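Local coordinates for protein Esterase/lipase (Lactobacillus rhamnosus, PDB 4N5H) that probably hydrolyses carboxylic esters, and may also transfer acyl groups, as an esterase of the alpha/beta hydrolase fold, at residues V11-D22 and G75-L84; D48-P58 and G96-L106. The protein carries 1 engineered substitution. All coordinates share one frame; numbering follows the deposited sequence.

Contact 1: V11-D22 and G75-L84; sequences VQASWAQTAARD and GGWFYGDRNL
Tyr79 and Trp15 meet through complementary first torsions: the tyrosine CG stands anti to its own backbone N (chi1 169°), sending the ring along the helix toward Asp22, while the tryptophan CG lies anti to the carbonyl carbon, laying the indole over the loop backbone. Tyr79 CB packs on the indole obliquely, 3.6 Å from Trp15 CE3. The two ring planes are only 14° from parallel but slid apart, with the centroids 5.5 Å from each other, so contact comes from the rim of the indole and not from a full stack. Gly75 C lies over one indole face, 3.4 Å from Trp15 CH2, and Gly76 CA sits close to Trp15 CZ2; a CB on Gly76 would run into that ring atom. Farther back along the helix, Val11 CG1 makes a CH-pi contact over the centre of the Phe78 ring, 3.9 Å from its centroid. One water accepts from Gln12 NE2 and donates to Phe78 O, tying the helix to the loop backbone. At the other end the Tyr79 hydroxyl donates to Asp22 OD2 over 2.6 Å, onto the anti lone pair of that oxygen, which lies at the edge of the ring, near its plane; the carboxylate is turned 37° from the ring. Leu84 CD1 touches the same oxygen, and Ala19 CB leans on Tyr79 CE2. Trp15 NE1 is hydrogen-bonded to Tyr206 OH of helix 203-211. The short phenol bond, with Arg25 paired to Asp22 OD1, probably keeps the buried carboxylate ionised, a polar end to mostly aromatic and aliphatic contacts.

Contact 2: D48-P58 and G96-L106; sequences DPQQTLNLYYP and GYAVMGMGYRL
Leu53 to Tyr56 pair with Val99 to Met102 in antiparallel register, the hydrogen-bonded pairs being Asn54 with Gly101 and Tyr56 with Val99. Asn54 N reaches Gly101 O at 2.9 Å and 171°, a nearly straight bond, and Gly103 N extends the pairing by donating to Thr52 O at 2.8 Å. On one face of the sheet Met100, bent at chi2 and chi3, brings its SD to 4.0 Å from Leu53 CD2, while its CG meets Leu55 CD2 at 3.6 Å. On the other, Val99 CG1 meets Tyr56 CD1 at 4.1 Å, the side chains crossing at a slant, and Val99 O comes to that ring's edge in its plane. Beyond the strands, Gln51 NE2 sits over one face of the Arg105 guanidinium, 3.3 Å from Arg105 NE; these two donors do not bond each other but both meet Asp118, Arg105 NE by a salt bridge and Gln51 NE2 by a hydrogen bond, while Gln51 OE1 is hydrogen-bonded to Ser46 OG. Asp48 OD1 touches the aliphatic Arg105 CD at 3.5 Å. An alanine in place of Arg105 would probably take a salt-bridge partner from Asp118 and leave a gap beside Gln51 NE2. A water accepting from Tyr104 N may also link to Gln50 OE1, while Gln50 NE2 bonds to Gly80 O. Farther out, strand 52-58 is flanked by antiparallel strand 35-42, and strand 98-102 by parallel strand 66-72, whose Ile70 packs on Met100 and Met102. Helix 86-94 covers the face carrying Tyr56; here the antiparallel edge of the alpha/beta hydrolase sheet passes into its parallel core.

How the contacts relate
Contact 2 lies within the central sheet and is largely buried, whereas contact 1 lays the N-terminal helix 2-28 against the loop after strand 66-72 and is only partly buried. Regular backbone bonds dominate the strand pair; the helix and loop rely on aromatic side chains, water and a phenol-carboxylate bond. No secondary-structure element is common to the two, but they touch directly, with centres about 17 Å apart. Among the links, Arg82 of 75-84 probably bonds through NE to Thr52 OG1 and through NH1 to Asn54 OD1, both 2.8 Å, and Phe78 O packs on Leu106 CD1. Loop 75-84 thus bridges the outer helix and the sheet.

Contact 1: V11-D22 and G75-L84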
loop_
_atom_site.group_PDB
_atom_site.type_symbol
_atom_site.label_atom_id
_atom_site.label_comp_id
_atom_site.label_asym_id
_atom_site.label_seq_id
_atom_site.Cartn_x
_atom_site.Cartn_y
_atom_site.Cartn_z
ATOM N N VAL A 11 23.081 7.782 -20.421
ATOM C CA VAL A 11 22.896 6.413 -19.912
ATOM C C VAL A 11 21.986 6.451 -18.703
ATOM O O VAL A 11 21.012 5.694 -18.634
ATOM C CB VAL A 11 24.262 5.794 -19.540
ATOM C CG1 VAL A 11 24.074 4.472 -18.783
ATOM C CG2 VAL A 11 25.058 5.508 -20.781
ATOM N N GLN A 12 22.251 7.353 -17.748
ATOM C CA GLN A 12 21.398 7.435 -16.546
ATOM C C GLN A 12 19.955 7.825 -16.856
ATOM O O GLN A 12 19.049 7.328 -16.188
ATOM C CB GLN A 12 21.999 8.329 -15.448
ATOM C CG GLN A 12 23.395 7.912 -15.023
ATOM C CD GLN A 12 23.481 6.619 -14.214
ATOM O OE1 GLN A 12 24.451 6.445 -13.439
ATOM N NE2 GLN A 12 22.476 5.706 -14.364
ATOM N N ALA A 13 19.703 8.639 -17.890
ATOM C CA ALA A 13 18.312 8.944 -18.281
ATOM C C ALA A 13 17.609 7.711 -18.849
ATOM O O ALA A 13 16.401 7.532 -18.609
ATOM C CB ALA A 13 18.252 10.063 -19.353
ATOM N N SER A 14 18.320 6.889 -19.618
ATOM C CA SER A 14 17.747 5.662 -20.171
ATOM C C SER A 14 17.375 4.779 -18.995
ATOM O O SER A 14 16.270 4.244 -18.948
ATOM C CB SER A 14 18.686 4.880 -21.037
ATOM O OG SER A 14 19.042 5.630 -22.197
ATOM N N TRP A 15 18.295 4.615 -18.035
ATOM C CA TRP A 15 17.953 3.745 -16.895
ATOM C C TRP A 15 16.909 4.316 -15.984
ATOM O O TRP A 15 16.172 3.595 -15.361
ATOM C CB TRP A 15 19.247 3.275 -16.148
ATOM C CG TRP A 15 19.977 2.386 -17.008
ATOM C CD1 TRP A 15 21.194 2.638 -17.644
ATOM C CD2 TRP A 15 19.632 1.044 -17.394
ATOM N NE1 TRP A 15 21.521 1.604 -18.449
ATOM C CE2 TRP A 15 20.627 0.584 -18.274
ATOM C CE3 TRP A 15 18.585 0.183 -17.061
ATOM C CZ2 TRP A 15 20.563 -0.676 -18.888
ATOM C CZ3 TRP A 15 18.527 -1.067 -17.656
ATOM C CH2 TRP A 15 19.539 -1.480 -18.561
ATOM N N ALA A 16 16.794 5.651 -15.850
ATOM C CA ALA A 16 15.681 6.239 -15.100
ATOM C C ALA A 16 14.321 5.928 -15.769
ATOM O O ALA A 16 13.331 5.686 -15.086
ATOM C CB ALA A 16 15.852 7.782 -14.942
ATOM N N GLN A 17 14.266 5.917 -17.074
ATOM C CA GLN A 17 13.045 5.511 -17.767
ATOM C C GLN A 17 12.731 4.043 -17.489
ATOM O O GLN A 17 11.588 3.682 -17.228
ATOM C CB GLN A 17 13.148 5.768 -19.243
ATOM C CG GLN A 17 11.880 5.521 -20.003
ATOM C CD GLN A 17 12.116 5.795 -21.473
ATOM O OE1 GLN A 17 12.965 6.644 -21.818
ATOM N NE2 GLN A 17 11.411 5.066 -22.347
ATOM N N THR A 18 13.726 3.197 -17.584
ATOM C CA THR A 18 13.536 1.776 -17.221
ATOM C C THR A 18 13.011 1.617 -15.819
ATOM O O THR A 18 12.066 0.823 -15.548
ATOM C CB THR A 18 14.864 1.053 -17.369
ATOM O OG1 THR A 18 15.176 1.091 -18.747
ATOM C CG2 THR A 18 14.739 -0.382 -16.955
ATOM N N ALA A 19 13.620 2.358 -14.899
ATOM C CA ALA A 19 13.239 2.380 -13.458
ATOM C C ALA A 19 11.767 2.693 -13.239
ATOM O O ALA A 19 11.126 2.049 -12.451
ATOM C CB ALA A 19 14.029 3.360 -12.670
ATOM N N ALA A 20 11.294 3.712 -13.911
ATOM C CA ALA A 20 9.870 4.031 -13.846
ATOM C C ALA A 20 9.035 2.861 -14.390
ATOM O O ALA A 20 7.965 2.593 -13.811
ATOM C CB ALA A 20 9.581 5.332 -14.667
ATOM N N ARG A 21 9.459 2.218 -15.483
ATOM C CA ARG A 21 8.729 1.101 -16.081
ATOM C C ARG A 21 8.686 -0.064 -15.063
ATOM O O ARG A 21 7.655 -0.705 -14.846
ATOM C CB ARG A 21 9.354 0.582 -17.382
ATOM C CG ARG A 21 9.175 1.512 -18.584
ATOM C CD ARG A 21 9.785 1.045 -19.901
ATOM N NE ARG A 21 10.870 0.117 -19.798
ATOM C CZ ARG A 21 12.104 0.384 -20.158
ATOM N NH1 ARG A 21 12.463 1.620 -20.590
ATOM N NH2 ARG A 21 12.977 -0.589 -20.038
ATOM N N ASP A 22 9.826 -0.330 -14.420
ATOM C CA ASP A 22 9.892 -1.391 -13.432
ATOM C C ASP A 22 8.986 -1.135 -12.201
ATOM O O ASP A 22 8.337 -2.031 -11.712
ATOM C CB ASP A 22 11.351 -1.609 -12.912
ATOM C CG ASP A 22 12.299 -2.176 -13.991
ATOM O OD1 ASP A 22 11.791 -2.690 -15.018
ATOM O OD2 ASP A 22 13.560 -2.039 -13.909
ATOM N N GLY A 75 20.343 -5.072 -15.608
ATOM C CA GLY A 75 20.318 -3.625 -15.582
ATOM C C GLY A 75 21.543 -2.956 -16.174
ATOM O O GLY A 75 21.930 -1.829 -15.772
ATOM N N GLY A 76 22.097 -3.567 -17.180
ATOM C CA GLY A 76 23.136 -2.901 -17.939
ATOM C C GLY A 76 24.385 -2.539 -17.215
ATOM O O GLY A 76 25.125 -1.605 -17.621
ATOM N N TRP A 77 24.661 -3.170 -16.062
ATOM C CA TRP A 77 25.788 -2.851 -15.161
ATOM C C TRP A 77 25.752 -1.533 -14.403
ATOM O O TRP A 77 26.515 -1.328 -13.449
ATOM C CB TRP A 77 27.174 -3.120 -15.868
ATOM C CG TRP A 77 27.396 -4.383 -16.633
ATOM C CD1 TRP A 77 27.798 -5.573 -16.127
ATOM C CD2 TRP A 77 27.193 -4.621 -18.028
ATOM N NE1 TRP A 77 27.876 -6.491 -17.069
ATOM C CE2 TRP A 77 27.519 -5.961 -18.270
ATOM C CE3 TRP A 77 26.801 -3.804 -19.110
ATOM C CZ2 TRP A 77 27.462 -6.560 -19.560
ATOM C CZ3 TRP A 77 26.769 -4.342 -20.358
ATOM C CH2 TRP A 77 27.087 -5.742 -20.599
ATOM N N PHE A 78 24.755 -0.696 -14.778
ATOM C CA PHE A 78 24.552 0.658 -14.270
ATOM C C PHE A 78 23.335 0.826 -13.367
ATOM O O PHE A 78 23.136 1.854 -12.717
ATOM C CB PHE A 78 24.335 1.649 -15.464
ATOM C CG PHE A 78 25.611 2.143 -16.127
ATOM C CD1 PHE A 78 26.185 1.433 -17.170
ATOM C CD2 PHE A 78 26.200 3.341 -15.705
ATOM C CE1 PHE A 78 27.330 1.895 -17.845
ATOM C CE2 PHE A 78 27.367 3.783 -16.369
ATOM C CZ PHE A 78 27.913 3.057 -17.387
ATOM N N TYR A 79 22.513 -0.229 -13.277
ATOM C CA TYR A 79 21.162 -0.120 -12.703
ATOM C C TYR A 79 20.835 -1.403 -11.953
ATOM O O TYR A 79 21.205 -2.516 -12.331
ATOM C CB TYR A 79 20.104 0.106 -13.790
ATOM C CG TYR A 79 18.672 -0.000 -13.418
ATOM C CD1 TYR A 79 17.954 -1.115 -13.708
ATOM C CD2 TYR A 79 18.066 0.962 -12.667
ATOM C CE1 TYR A 79 16.645 -1.239 -13.336
ATOM C CE2 TYR A 79 16.765 0.848 -12.226
ATOM C CZ TYR A 79 16.032 -0.283 -12.574
ATOM O OH TYR A 79 14.682 -0.472 -12.174
ATOM N N GLY A 80 20.052 -1.222 -10.898
ATOM C CA GLY A 80 19.409 -2.373 -10.231
ATOM C C GLY A 80 19.889 -2.528 -8.804
ATOM O O GLY A 80 20.813 -1.869 -8.323
ATOM N N ASP A 81 19.256 -3.467 -8.091
ATOM C CA ASP A 81 19.629 -3.762 -6.735
ATOM C C ASP A 81 19.058 -5.129 -6.348
ATOM O O ASP A 81 18.497 -5.790 -7.222
ATOM C CB ASP A 81 19.167 -2.663 -5.731
ATOM C CG ASP A 81 17.670 -2.437 -5.723
ATOM O OD1 ASP A 81 16.879 -3.382 -5.971
ATOM O OD2 ASP A 81 17.227 -1.228 -5.581
ATOM N N ARG A 82 19.261 -5.572 -5.111
ATOM C CA ARG A 82 18.785 -6.886 -4.663
ATOM C C ARG A 82 17.286 -7.067 -4.726
ATOM O O ARG A 82 16.801 -8.196 -4.642
ATOM C CB ARG A 82 19.274 -7.162 -3.248
ATOM C CG ARG A 82 18.753 -6.223 -2.164
ATOM C CD ARG A 82 19.351 -6.583 -0.793
ATOM N NE ARG A 82 19.166 -5.429 0.063
ATOM C CZ ARG A 82 18.016 -4.969 0.561
ATOM N NH1 ARG A 82 16.900 -5.698 0.610
ATOM N NH2 ARG A 82 18.032 -3.745 1.110
ATOM N N ASN A 83 16.518 -5.979 -4.832
ATOM C CA ASN A 83 15.062 -6.097 -4.922
ATOM C C ASN A 83 14.497 -6.165 -6.330
ATOM O O ASN A 83 13.295 -6.490 -6.526
ATOM C CB ASN A 83 14.403 -4.927 -4.148
ATOM C CG ASN A 83 14.664 -5.005 -2.653
ATOM O OD1 ASN A 83 14.756 -6.077 -2.051
ATOM N ND2 ASN A 83 14.896 -3.839 -2.047
ATOM N N LEU A 84 15.325 -5.881 -7.336
ATOM C CA LEU A 84 14.844 -5.793 -8.707
ATOM C C LEU A 84 14.120 -7.016 -9.188
ATOM O O LEU A 84 13.055 -6.897 -9.814
ATOM C CB LEU A 84 15.967 -5.396 -9.679
ATOM C CG LEU A 84 15.620 -5.267 -11.138
ATOM C CD1 LEU A 84 14.636 -4.093 -11.305
ATOM C CD2 LEU A 84 16.863 -4.921 -11.954
HETATM O O HOH W 1 21.282 3.824 -12.870
HETATM O O HOH W 2 12.465 0.907 -10.078
#

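Contact 2: D48-P58 and G96-L106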
loop_
_atom_site.group_PDB
_atom_site.type_symbol
_atom_site.label_atom_id
_atom_site.label_comp_id
_atom_site.label_asym_id
_atom_site.label_seq_id
_atom_site.Cartn_x
_atom_site.Cartn_y
_atom_site.Cartn_z
ATOM N N ASP A 48 27.709 0.106 2.442
ATOM C CA ASP A 48 27.276 0.340 1.051
ATOM C C ASP A 48 25.996 -0.449 0.859
ATOM O O ASP A 48 26.041 -1.651 1.029
ATOM C CB ASP A 48 28.354 -0.046 0.061
ATOM C CG ASP A 48 28.035 0.356 -1.335
ATOM O OD1 ASP A 48 28.987 0.830 -2.054
ATOM O OD2 ASP A 48 26.842 0.331 -1.723
ATOM N N PRO A 49 24.876 0.210 0.609
ATOM C CA PRO A 49 23.588 -0.477 0.522
ATOM C C PRO A 49 23.549 -1.518 -0.570
ATOM O O PRO A 49 22.720 -2.464 -0.516
ATOM C CB PRO A 49 22.571 0.611 0.213
ATOM C CG PRO A 49 23.289 1.911 0.290
ATOM C CD PRO A 49 24.739 1.674 0.377
ATOM N N GLN A 50 24.388 -1.367 -1.590
ATOM C CA GLN A 50 24.459 -2.405 -2.639
ATOM C C GLN A 50 25.138 -3.647 -2.204
ATOM O O GLN A 50 24.969 -4.688 -2.894
ATOM C CB GLN A 50 25.121 -1.928 -3.932
ATOM C CG GLN A 50 24.327 -0.870 -4.659
ATOM C CD GLN A 50 23.188 -1.485 -5.498
ATOM O OE1 GLN A 50 22.792 -2.642 -5.284
ATOM N NE2 GLN A 50 22.611 -0.700 -6.317
ATOM N N GLN A 51 25.939 -3.654 -1.172
ATOM C CA GLN A 51 26.666 -4.887 -0.736
ATOM C C GLN A 51 25.808 -5.673 0.301
ATOM O O GLN A 51 26.250 -5.999 1.428
ATOM C CB GLN A 51 28.067 -4.558 -0.264
ATOM C CG GLN A 51 28.926 -3.974 -1.426
ATOM C CD GLN A 51 30.307 -3.513 -0.986
ATOM O OE1 GLN A 51 30.420 -2.850 0.054
ATOM N NE2 GLN A 51 31.362 -3.971 -1.664
ATOM N N THR A 52 24.609 -5.895 -0.132
ATOM C CA THR A 52 23.598 -6.589 0.647
ATOM C C THR A 52 22.896 -7.635 -0.220
ATOM O O THR A 52 22.974 -7.610 -1.438
ATOM C CB THR A 52 22.515 -5.610 1.230
ATOM O OG1 THR A 52 21.925 -4.893 0.148
ATOM C CG2 THR A 52 23.141 -4.686 2.256
ATOM N N LEU A 53 22.209 -8.537 0.431
ATOM C CA LEU A 53 21.489 -9.657 -0.286
ATOM C C LEU A 53 20.163 -9.950 0.397
ATOM O O LEU A 53 19.966 -9.618 1.584
ATOM C CB LEU A 53 22.377 -10.903 -0.515
ATOM C CG LEU A 53 22.952 -11.520 0.743
ATOM C CD1 LEU A 53 21.940 -12.451 1.440
ATOM C CD2 LEU A 53 24.125 -12.409 0.441
ATOM N N ASN A 54 19.282 -10.644 -0.376
ATOM C CA ASN A 54 18.041 -11.164 0.132
ATOM C C ASN A 54 18.082 -12.679 -0.009
ATOM O O ASN A 54 18.678 -13.223 -0.979
ATOM C CB ASN A 54 16.801 -10.700 -0.665
ATOM C CG ASN A 54 16.538 -9.195 -0.548
ATOM O OD1 ASN A 54 16.897 -8.529 0.370
ATOM N ND2 ASN A 54 15.908 -8.696 -1.553
ATOM N N LEU A 55 17.367 -13.310 0.908
ATOM C CA LEU A 55 17.104 -14.766 0.884
ATOM C C LEU A 55 15.607 -15.012 0.820
ATOM O O LEU A 55 14.788 -14.399 1.522
ATOM C CB LEU A 55 17.672 -15.477 2.099
ATOM C CG LEU A 55 19.165 -15.170 2.410
ATOM C CD1 LEU A 55 19.629 -15.868 3.645
ATOM C CD2 LEU A 55 20.050 -15.545 1.227
ATOM N N TYR A 56 15.234 -16.043 0.042
ATOM C CA TYR A 56 13.821 -16.344 -0.198
ATOM C C TYR A 56 13.634 -17.873 -0.014
ATOM O O TYR A 56 14.498 -18.697 -0.387
ATOM C CB TYR A 56 13.380 -16.019 -1.631
ATOM C CG TYR A 56 13.747 -14.642 -2.127
ATOM C CD1 TYR A 56 15.007 -14.338 -2.587
ATOM C CD2 TYR A 56 12.755 -13.661 -2.216
ATOM C CE1 TYR A 56 15.326 -13.075 -3.071
ATOM C CE2 TYR A 56 13.052 -12.403 -2.748
ATOM C CZ TYR A 56 14.371 -12.108 -3.139
ATOM O OH TYR A 56 14.654 -10.877 -3.700
ATOM N N TYR A 57 12.470 -18.239 0.514
ATOM C CA TYR A 57 12.148 -19.625 0.802
ATOM C C TYR A 57 10.629 -19.883 0.662
ATOM O O TYR A 57 9.806 -19.035 0.814
ATOM C CB TYR A 57 12.387 -19.866 2.325
ATOM C CG TYR A 57 13.745 -19.406 2.861
ATOM C CD1 TYR A 57 13.893 -18.142 3.347
ATOM C CD2 TYR A 57 14.830 -20.236 2.915
ATOM C CE1 TYR A 57 15.059 -17.686 3.851
ATOM C CE2 TYR A 57 16.030 -19.814 3.444
ATOM C CZ TYR A 57 16.138 -18.494 3.933
ATOM O OH TYR A 57 17.328 -18.081 4.488
ATOM N N PRO A 58 10.326 -21.146 0.391
ATOM C CA PRO A 58 8.860 -21.475 0.475
ATOM C C PRO A 58 8.376 -21.243 1.878
ATOM O O PRO A 58 9.166 -21.429 2.809
ATOM C CB PRO A 58 8.876 -22.996 0.131
ATOM C CG PRO A 58 10.252 -23.455 0.356
ATOM C CD PRO A 58 11.182 -22.314 0.173
ATOM N N GLY A 96 10.034 -24.751 -4.022
ATOM C CA GLY A 96 10.754 -25.570 -3.103
ATOM C C GLY A 96 12.270 -25.394 -3.064
ATOM O O GLY A 96 13.052 -26.367 -2.880
ATOM N N TYR A 97 12.719 -24.172 -3.358
ATOM C CA TYR A 97 14.130 -23.860 -3.485
ATOM C C TYR A 97 14.489 -22.731 -2.498
ATOM O O TYR A 97 13.668 -21.881 -2.205
ATOM C CB TYR A 97 14.510 -23.366 -4.903
ATOM C CG TYR A 97 14.324 -24.483 -5.908
ATOM C CD1 TYR A 97 13.044 -24.703 -6.405
ATOM C CD2 TYR A 97 15.328 -25.404 -6.206
ATOM C CE1 TYR A 97 12.772 -25.819 -7.194
ATOM C CE2 TYR A 97 15.072 -26.515 -7.062
ATOM C CZ TYR A 97 13.802 -26.695 -7.545
ATOM O OH TYR A 97 13.519 -27.770 -8.418
ATOM N N ALA A 98 15.710 -22.771 -1.996
ATOM C CA ALA A 98 16.294 -21.725 -1.176
ATOM C C ALA A 98 17.015 -20.811 -2.168
ATOM O O ALA A 98 17.877 -21.211 -2.939
ATOM C CB ALA A 98 17.266 -22.281 -0.178
ATOM N N VAL A 99 16.634 -19.540 -2.184
ATOM C CA VAL A 99 17.126 -18.615 -3.213
ATOM C C VAL A 99 17.836 -17.435 -2.566
ATOM O O VAL A 99 17.358 -16.785 -1.595
ATOM C CB VAL A 99 15.938 -18.104 -4.086
ATOM C CG1 VAL A 99 16.349 -17.187 -5.187
ATOM C CG2 VAL A 99 15.089 -19.299 -4.598
ATOM N N MET A 100 18.963 -17.076 -3.144
ATOM C CA MET A 100 19.694 -15.903 -2.737
ATOM C C MET A 100 19.823 -14.991 -3.931
ATOM O O MET A 100 20.131 -15.426 -5.060
ATOM C CB MET A 100 21.112 -16.323 -2.170
ATOM C CG MET A 100 21.908 -15.101 -1.767
ATOM S SD MET A 100 22.917 -14.219 -2.973
ATOM C CE MET A 100 24.369 -15.198 -2.912
ATOM N N GLY A 101 19.586 -13.709 -3.706
ATOM C CA GLY A 101 19.865 -12.687 -4.725
ATOM C C GLY A 101 20.608 -11.507 -4.110
ATOM O O GLY A 101 20.210 -11.016 -3.087
ATOM N N MET A 102 21.685 -11.061 -4.767
ATOM C CA MET A 102 22.567 -10.063 -4.222
ATOM C C MET A 102 22.484 -8.757 -4.976
ATOM O O MET A 102 22.194 -8.728 -6.151
ATOM C CB MET A 102 24.015 -10.565 -4.148
ATOM C CG MET A 102 24.806 -10.474 -5.420
ATOM S SD MET A 102 24.150 -11.424 -6.834
ATOM C CE MET A 102 24.380 -13.124 -6.309
ATOM N N GLY A 103 22.778 -7.691 -4.243
ATOM C CA GLY A 103 23.215 -6.435 -4.832
ATOM C C GLY A 103 24.676 -6.483 -5.172
ATOM O O GLY A 103 25.403 -7.313 -4.661
ATOM N N TYR A 104 25.078 -5.604 -6.083
ATOM C CA TYR A 104 26.485 -5.379 -6.395
ATOM C C TYR A 104 26.593 -3.920 -6.778
ATOM O O TYR A 104 25.630 -3.292 -7.292
ATOM C CB TYR A 104 26.995 -6.317 -7.506
ATOM C CG TYR A 104 26.175 -6.388 -8.798
ATOM C CD1 TYR A 104 25.219 -7.361 -8.995
ATOM C CD2 TYR A 104 26.292 -5.436 -9.760
ATOM C CE1 TYR A 104 24.422 -7.393 -10.132
ATOM C CE2 TYR A 104 25.543 -5.480 -10.953
ATOM C CZ TYR A 104 24.576 -6.491 -11.132
ATOM O OH TYR A 104 23.806 -6.530 -12.281
ATOM N N ARG A 105 27.757 -3.360 -6.468
ATOM C CA ARG A 105 27.978 -1.945 -6.824
ATOM C C ARG A 105 27.841 -1.742 -8.337
ATOM O O ARG A 105 28.167 -2.613 -9.127
ATOM C CB ARG A 105 29.321 -1.447 -6.270
ATOM C CG ARG A 105 29.369 -1.444 -4.755
ATOM C CD ARG A 105 30.759 -1.292 -4.220
ATOM N NE ARG A 105 31.597 -2.412 -4.557
ATOM C CZ ARG A 105 32.919 -2.463 -4.514
ATOM N NH1 ARG A 105 33.602 -1.437 -4.084
ATOM N NH2 ARG A 105 33.526 -3.546 -4.869
ATOM N N LEU A 106 27.464 -0.505 -8.726
ATOM C CA LEU A 106 27.095 -0.238 -10.081
ATOM C C LEU A 106 28.193 0.636 -10.782
ATOM O O LEU A 106 28.812 1.460 -10.128
ATOM C CB LEU A 106 25.788 0.537 -10.107
ATOM C CG LEU A 106 24.559 -0.237 -9.532
ATOM C CD1 LEU A 106 23.288 0.578 -9.594
ATOM C CD2 LEU A 106 24.386 -1.546 -10.216
HETATM O O HOH W 3 23.121 -4.053 -7.777
#